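Local structure of probable 2-dehydro-3-deoxygalactonokinase DgoK1 (Sinorhizobium meliloti, 3T69) at residues A196-R209 / G271-L283. The protein probably phosphorylates 2-dehydro-3-deoxy-D-galactonate with ATP, giving the 6-phosphate, a step in the breakdown of galactose. Residues are numbered along the deposited sequence; the frame is centred on the assembly and turned at random.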
ATOM      1  N   ALA B 196      -7.479 -17.508  10.643  1.00 70.01           N
ATOM      2  CA  ALA B 196      -7.060 -16.535  11.660  1.00 69.42           C
ATOM      3  C   ALA B 196      -6.028 -17.036  12.687  1.00 69.16           C
ATOM      4  O   ALA B 196      -5.169 -16.262  13.186  1.00 69.12           O
ATOM      5  CB  ALA B 196      -8.310 -16.004  12.391  1.00 69.62           C
ATOM      6  N   GLY B 197      -6.135 -18.320  13.029  1.00 68.63           N
ATOM      7  CA  GLY B 197      -5.297 -18.902  14.080  1.00 67.70           C
ATOM      8  C   GLY B 197      -3.892 -19.201  13.608  1.00 66.89           C
ATOM      9  O   GLY B 197      -2.958 -19.208  14.418  1.00 66.47           O
ATOM     10  N   SER B 198      -3.751 -19.446  12.295  1.00 66.44           N
ATOM     11  CA  SER B 198      -2.469 -19.840  11.681  1.00 65.48           C
ATOM     12  C   SER B 198      -1.386 -18.918  12.179  1.00 64.56           C
ATOM     13  O   SER B 198      -1.623 -17.717  12.365  1.00 64.40           O
ATOM     14  CB  SER B 198      -2.525 -19.826  10.151  1.00 65.59           C
ATOM     15  OG  SER B 198      -2.292 -18.522   9.637  1.00 66.46           O
ATOM     16  N   ALA B 199      -0.218 -19.503  12.433  1.00 63.68           N
ATOM     17  CA  ALA B 199       0.932 -18.775  12.967  1.00 62.11           C
ATOM     18  C   ALA B 199       1.474 -17.784  11.937  1.00 60.73           C
ATOM     19  O   ALA B 199       2.013 -16.740  12.306  1.00 60.74           O
ATOM     20  CB  ALA B 199       2.020 -19.754  13.422  1.00 62.17           C
ATOM     21  N   ALA B 200       1.322 -18.110  10.654  1.00 59.21           N
ATOM     22  CA  ALA B 200       1.673 -17.176   9.597  1.00 58.68           C
ATOM     23  C   ALA B 200       1.095 -15.782   9.937  1.00 58.55           C
ATOM     24  O   ALA B 200       1.834 -14.782   9.933  1.00 58.55           O
ATOM     25  CB  ALA B 200       1.202 -17.669   8.243  1.00 58.02           C
ATOM     26  N   PHE B 201      -0.185 -15.738  10.325  1.00 57.67           N
ATOM     27  CA  PHE B 201      -0.847 -14.484  10.681  1.00 56.65           C
ATOM     28  C   PHE B 201      -0.309 -13.732  11.894  1.00 55.89           C
ATOM     29  O   PHE B 201      -0.026 -12.533  11.790  1.00 56.81           O
ATOM     30  CB  PHE B 201      -2.375 -14.634  10.763  1.00 56.82           C
ATOM     31  CG  PHE B 201      -3.089 -13.355  11.125  1.00 56.79           C
ATOM     32  CD1 PHE B 201      -3.287 -12.347  10.169  1.00 59.06           C
ATOM     33  CD2 PHE B 201      -3.549 -13.139  12.420  1.00 56.59           C
ATOM     34  CE1 PHE B 201      -3.946 -11.134  10.514  1.00 58.37           C
ATOM     35  CE2 PHE B 201      -4.195 -11.931  12.783  1.00 57.11           C
ATOM     36  CZ  PHE B 201      -4.403 -10.933  11.822  1.00 56.46           C
ATOM     37  N   THR B 202      -0.178 -14.378  13.044  1.00 54.44           N
ATOM     38  CA  THR B 202       0.272 -13.635  14.233  1.00 53.28           C
ATOM     39  C   THR B 202       1.763 -13.344  14.231  1.00 53.65           C
ATOM     40  O   THR B 202       2.208 -12.421  14.936  1.00 53.97           O
ATOM     41  CB  THR B 202      -0.105 -14.315  15.590  1.00 53.28           C
ATOM     42  OG1 THR B 202       0.473 -15.635  15.670  1.00 51.45           O
ATOM     43  CG2 THR B 202      -1.607 -14.379  15.749  1.00 52.73           C
ATOM     44  N   ASP B 203       2.547 -14.143  13.494  1.00 53.60           N
ATOM     45  CA  ASP B 203       3.966 -13.807  13.296  1.00 54.20           C
ATOM     46  C   ASP B 203       4.079 -12.453  12.572  1.00 52.63           C
ATOM     47  O   ASP B 203       4.795 -11.564  13.056  1.00 52.87           O
ATOM     48  CB  ASP B 203       4.737 -14.877  12.496  1.00 55.57           C
ATOM     49  CG  ASP B 203       4.930 -16.199  13.257  1.00 58.93           C
ATOM     50  OD1 ASP B 203       4.818 -16.203  14.519  1.00 59.02           O
ATOM     51  OD2 ASP B 203       5.204 -17.230  12.552  1.00 60.85           O
ATOM     52  N   ALA B 204       3.352 -12.318  11.446  1.00 50.55           N
ATOM     53  CA  ALA B 204       3.291 -11.100  10.635  1.00 49.14           C
ATOM     54  C   ALA B 204       2.937  -9.885  11.481  1.00 48.87           C
ATOM     55  O   ALA B 204       3.665  -8.863  11.470  1.00 49.43           O
ATOM     56  CB  ALA B 204       2.313 -11.259   9.525  1.00 48.25           C
ATOM     57  N   VAL B 205       1.860 -10.026  12.258  1.00 47.46           N
ATOM     58  CA  VAL B 205       1.383  -8.981  13.172  1.00 45.90           C
ATOM     59  C   VAL B 205       2.411  -8.624  14.209  1.00 46.31           C
ATOM     60  O   VAL B 205       2.556  -7.462  14.574  1.00 46.84           O
ATOM     61  CB  VAL B 205       0.063  -9.406  13.920  1.00 45.37           C
ATOM     62  CG1 VAL B 205      -0.336  -8.382  14.951  1.00 42.97           C
ATOM     63  CG2 VAL B 205      -1.066  -9.663  12.948  1.00 42.07           C
ATOM     64  N   SER B 206       3.118  -9.608  14.718  1.00 46.57           N
ATOM     65  CA  SER B 206       4.091  -9.290  15.744  1.00 47.76           C
ATOM     66  C   SER B 206       5.360  -8.641  15.137  1.00 48.34           C
ATOM     67  O   SER B 206       5.803  -7.589  15.601  1.00 47.87           O
ATOM     68  CB  SER B 206       4.406 -10.532  16.600  1.00 48.05           C
ATOM     69  OG  SER B 206       3.203 -11.090  17.149  1.00 49.42           O
ATOM     70  N   ARG B 207       5.936  -9.218  14.087  1.00 49.05           N
ATOM     71  CA  ARG B 207       7.180  -8.613  13.602  1.00 50.82           C
ATOM     72  C   ARG B 207       6.924  -7.207  13.079  1.00 50.94           C
ATOM     73  O   ARG B 207       7.753  -6.309  13.275  1.00 51.00           O
ATOM     74  CB  ARG B 207       7.993  -9.492  12.623  1.00 51.25           C
ATOM     75  CG  ARG B 207       7.196 -10.254  11.559  1.00 52.67           C
ATOM     76  CD  ARG B 207       8.117 -11.197  10.801  1.00 57.09           C
ATOM     77  NE  ARG B 207       9.492 -10.665  10.684  1.00 59.75           N
ATOM     78  CZ  ARG B 207      10.431 -11.186   9.894  1.00 58.99           C
ATOM     79  NH1 ARG B 207      10.156 -12.233   9.121  1.00 60.56           N
ATOM     80  NH2 ARG B 207      11.641 -10.655   9.856  1.00 59.29           N
ATOM     81  N   THR B 208       5.747  -6.995  12.490  1.00 51.55           N
ATOM     82  CA  THR B 208       5.379  -5.628  12.066  1.00 52.11           C
ATOM     83  C   THR B 208       5.034  -4.662  13.221  1.00 52.47           C
ATOM     84  O   THR B 208       5.497  -3.515  13.187  1.00 52.41           O
ATOM     85  CB  THR B 208       4.320  -5.621  10.989  1.00 51.90           C
ATOM     86  OG1 THR B 208       4.555  -6.726  10.103  1.00 54.13           O
ATOM     87  CG2 THR B 208       4.405  -4.376  10.211  1.00 51.21           C
ATOM     88  N   ARG B 209       4.278  -5.119  14.241  1.00 52.17           N
ATOM     89  CA  ARG B 209       3.945  -4.270  15.400  1.00 52.20           C
ATOM     90  C   ARG B 209       5.227  -3.852  16.138  1.00 51.99           C
ATOM     91  O   ARG B 209       5.350  -2.711  16.605  1.00 51.17           O
ATOM     92  CB  ARG B 209       2.863  -4.930  16.324  1.00 52.95           C
ATOM     93  CG  ARG B 209       2.466  -4.172  17.636  1.00 52.44           C
ATOM     94  CD  ARG B 209       3.572  -4.339  18.654  1.00 56.18           C
ATOM     95  NE  ARG B 209       3.225  -4.113  20.039  1.00 59.98           N
ATOM     96  CZ  ARG B 209       3.104  -2.922  20.627  1.00 64.71           C
ATOM     97  NH1 ARG B 209       3.258  -1.784  19.933  1.00 62.54           N
ATOM     98  NH2 ARG B 209       2.791  -2.877  21.935  1.00 67.30           N
ATOM     99  N   GLY B 271     -13.892  -9.282  12.257  1.00 59.75           N
ATOM    100  CA  GLY B 271     -14.007  -9.125  13.702  1.00 58.86           C
ATOM    101  C   GLY B 271     -13.116 -10.120  14.416  1.00 58.80           C
ATOM    102  O   GLY B 271     -12.328  -9.731  15.300  1.00 58.98           O
ATOM    103  N   THR B 272     -13.230 -11.397  14.024  1.00 58.36           N
ATOM    104  CA  THR B 272     -12.416 -12.485  14.592  1.00 57.84           C
ATOM    105  C   THR B 272     -10.935 -12.123  14.391  1.00 56.97           C
ATOM    106  O   THR B 272     -10.192 -11.864  15.380  1.00 57.02           O
ATOM    107  CB  THR B 272     -12.795 -13.884  13.980  1.00 58.26           C
ATOM    108  OG1 THR B 272     -14.121 -14.261  14.393  1.00 59.64           O
ATOM    109  CG2 THR B 272     -11.832 -14.974  14.422  1.00 58.08           C
ATOM    110  N   LEU B 273     -10.539 -12.038  13.121  1.00 55.49           N
ATOM    111  CA  LEU B 273      -9.207 -11.558  12.721  1.00 54.13           C
ATOM    112  C   LEU B 273      -8.602 -10.442  13.596  1.00 52.77           C
ATOM    113  O   LEU B 273      -7.459 -10.552  14.037  1.00 52.52           O
ATOM    114  CB  LEU B 273      -9.255 -11.116  11.271  1.00 54.32           C
ATOM    115  CG  LEU B 273      -7.987 -11.315  10.434  1.00 56.93           C
ATOM    116  CD1 LEU B 273      -7.474 -12.761  10.509  1.00 57.90           C
ATOM    117  CD2 LEU B 273      -8.290 -10.940   8.968  1.00 58.06           C
ATOM    118  N   TYR B 274      -9.359  -9.389  13.889  1.00 51.47           N
ATOM    119  CA  TYR B 274      -8.836  -8.343  14.754  1.00 50.73           C
ATOM    120  C   TYR B 274      -8.696  -8.669  16.241  1.00 51.93           C
ATOM    121  O   TYR B 274      -7.785  -8.145  16.908  1.00 51.15           O
ATOM    122  CB  TYR B 274      -9.609  -7.031  14.583  1.00 50.65           C
ATOM    123  CG  TYR B 274      -9.119  -6.144  13.449  1.00 46.77           C
ATOM    124  CD1 TYR B 274      -8.399  -4.979  13.708  1.00 44.17           C
ATOM    125  CD2 TYR B 274      -9.370  -6.466  12.128  1.00 42.28           C
ATOM    126  CE1 TYR B 274      -7.944  -4.133  12.659  1.00 39.02           C
ATOM    127  CE2 TYR B 274      -8.927  -5.631  11.086  1.00 40.45           C
ATOM    128  CZ  TYR B 274      -8.211  -4.485  11.364  1.00 38.62           C
ATOM    129  OH  TYR B 274      -7.796  -3.679  10.329  1.00 40.13           O
ATOM    130  N   ARG B 275      -9.587  -9.514  16.779  1.00 53.53           N
ATOM    131  CA  ARG B 275      -9.537  -9.818  18.230  1.00 53.85           C
ATOM    132  C   ARG B 275      -8.310 -10.669  18.369  1.00 53.95           C
ATOM    133  O   ARG B 275      -7.509 -10.516  19.311  1.00 53.88           O
ATOM    134  CB  ARG B 275     -10.805 -10.597  18.710  1.00 54.52           C
ATOM    135  N   THR B 276      -8.173 -11.559  17.387  1.00 53.86           N
ATOM    136  CA  THR B 276      -7.043 -12.466  17.308  1.00 54.86           C
ATOM    137  C   THR B 276      -5.761 -11.636  17.278  1.00 55.23           C
ATOM    138  O   THR B 276      -4.832 -11.823  18.095  1.00 55.90           O
ATOM    139  CB  THR B 276      -7.170 -13.300  16.046  1.00 54.91           C
ATOM    140  OG1 THR B 276      -8.404 -14.012  16.096  1.00 54.88           O
ATOM    141  CG2 THR B 276      -6.036 -14.273  15.890  1.00 56.01           C
ATOM    142  N   ALA B 277      -5.744 -10.675  16.363  1.00 54.82           N
ATOM    143  CA  ALA B 277      -4.586  -9.856  16.192  1.00 54.37           C
ATOM    144  C   ALA B 277      -4.353  -8.982  17.426  1.00 53.98           C
ATOM    145  O   ALA B 277      -3.217  -8.797  17.856  1.00 54.65           O
ATOM    146  CB  ALA B 277      -4.719  -9.042  14.897  1.00 53.78           C
ATOM    147  N   LEU B 278      -5.415  -8.455  18.012  1.00 53.91           N
ATOM    148  CA  LEU B 278      -5.247  -7.567  19.177  1.00 54.68           C
ATOM    149  C   LEU B 278      -4.801  -8.262  20.488  1.00 55.43           C
ATOM    150  O   LEU B 278      -4.031  -7.684  21.299  1.00 56.19           O
ATOM    151  CB  LEU B 278      -6.520  -6.740  19.427  1.00 54.21           C
ATOM    152  CG  LEU B 278      -6.934  -5.733  18.351  1.00 53.48           C
ATOM    153  CD1 LEU B 278      -8.404  -5.472  18.397  1.00 50.82           C
ATOM    154  CD2 LEU B 278      -6.152  -4.429  18.491  1.00 53.38           C
ATOM    155  N   GLU B 279      -5.300  -9.479  20.716  1.00 55.41           N
ATOM    156  CA  GLU B 279      -4.920 -10.206  21.911  1.00 55.46           C
ATOM    157  C   GLU B 279      -3.448 -10.568  21.834  1.00 55.46           C
ATOM    158  O   GLU B 279      -2.694 -10.277  22.778  1.00 55.59           O
ATOM    159  CB  GLU B 279      -5.819 -11.423  22.126  1.00 55.57           C
ATOM    160  CG  GLU B 279      -7.140 -11.038  22.781  1.00 56.02           C
ATOM    161  CD  GLU B 279      -8.281 -12.041  22.574  1.00 56.95           C
ATOM    162  OE1 GLU B 279      -8.299 -12.838  21.602  1.00 56.86           O
ATOM    163  OE2 GLU B 279      -9.210 -11.987  23.400  1.00 58.55           O
ATOM    164  N   SER B 280      -3.034 -11.139  20.696  1.00 55.04           N
ATOM    165  CA  SER B 280      -1.615 -11.450  20.451  1.00 54.78           C
ATOM    166  C   SER B 280      -0.682 -10.304  20.836  1.00 54.45           C
ATOM    167  O   SER B 280       0.458 -10.544  21.200  1.00 53.95           O
ATOM    168  CB  SER B 280      -1.368 -11.919  19.010  1.00 54.63           C
ATOM    169  OG  SER B 280      -1.349 -10.829  18.104  1.00 55.50           O
ATOM    170  N   GLN B 281      -1.168  -9.062  20.796  1.00 54.65           N
ATOM    171  CA  GLN B 281      -0.323  -7.933  21.219  1.00 55.04           C
ATOM    172  C   GLN B 281      -0.532  -7.533  22.652  1.00 55.91           C
ATOM    173  O   GLN B 281      -0.026  -6.484  23.081  1.00 55.52           O
ATOM    174  CB  GLN B 281      -0.417  -6.706  20.285  1.00 54.83           C
ATOM    175  CG  GLN B 281      -0.126  -7.020  18.818  1.00 53.34           C
ATOM    176  CD  GLN B 281       1.156  -7.836  18.624  1.00 51.95           C
ATOM    177  OE1 GLN B 281       2.246  -7.431  19.055  1.00 52.44           O
ATOM    178  NE2 GLN B 281       1.027  -8.985  17.968  1.00 49.63           N
ATOM    179  N   GLY B 282      -1.254  -8.388  23.384  1.00 57.21           N
ATOM    180  CA  GLY B 282      -1.424  -8.254  24.832  1.00 58.76           C
ATOM    181  C   GLY B 282      -2.500  -7.267  25.265  1.00 60.02           C
ATOM    182  O   GLY B 282      -2.375  -6.620  26.311  1.00 59.92           O
ATOM    183  N   LEU B 283      -3.559  -7.159  24.461  1.00 60.83           N
ATOM    184  CA  LEU B 283      -4.702  -6.321  24.808  1.00 61.06           C
ATOM    185  C   LEU B 283      -5.955  -7.113  25.115  1.00 60.98           C
ATOM    186  O   LEU B 283      -6.264  -8.095  24.447  1.00 60.26           O
ATOM    187  CB  LEU B 283      -5.024  -5.364  23.663  1.00 61.00           C
ATOM    188  CG  LEU B 283      -3.871  -4.478  23.256  1.00 61.71           C
ATOM    189  CD1 LEU B 283      -4.110  -4.052  21.834  1.00 62.26           C
ATOM    190  CD2 LEU B 283      -3.731  -3.284  24.210  1.00 62.31           C
TER
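Phe201 reaches across to helix 271-280 and presents one face of its ring to Leu273 CD1, which sits 3.9 Å from the ring centroid and 15° off the normal, a CH-pi contact. Ala277 CB meets the same ring at its edge, 3.6 Å from Phe201 CE2, while CG2 of Val205, one helical turn on, lies over the opposite face, toward the rim. The extended first torsion of Phe201 carries the ring off its own helix to lie between Leu273 and Val205. Towards the start of the contact, Ala196 CB adds a second apolar neighbour for Leu273 CD1. The two helices, crossing at -52° with axes 9.9 Å apart, pack in a domain consistent with the ASKHA-type fold of the family, where helix 271-280 leads into strand 284-285 at the edge of a mixed sheet. At the other end Gln281 takes over: its NE2 donates to Ser206 OG at 3.1 Å, nearly straight at 165° and in the amide plane, and also to Ser280 OG, less straight and tilted from that plane. The amide NE2 also packs on Val205 CG1, and OE1 rests 3.4 Å from Arg209 CD and at the edge of the guanidinium, whose plane is nearly perpendicular to the amide, as the two chains slide past each other in opposite directions. Cutting Gln281 back to an alanine would probably leave Ser206 OG and Ser280 OG without their shared donor and open a gap beside Val205 and Arg209. Behind the first shell, Ser206 OG donates to Thr202 O, and Ser280 OG to Ala277 O. Gly282, with positive phi, is the C-prime residue of the Schellman motif closing the helix, and helix 233-252 backs the pair, touching Phe201 through Ser241 and Ala277 through Ile245.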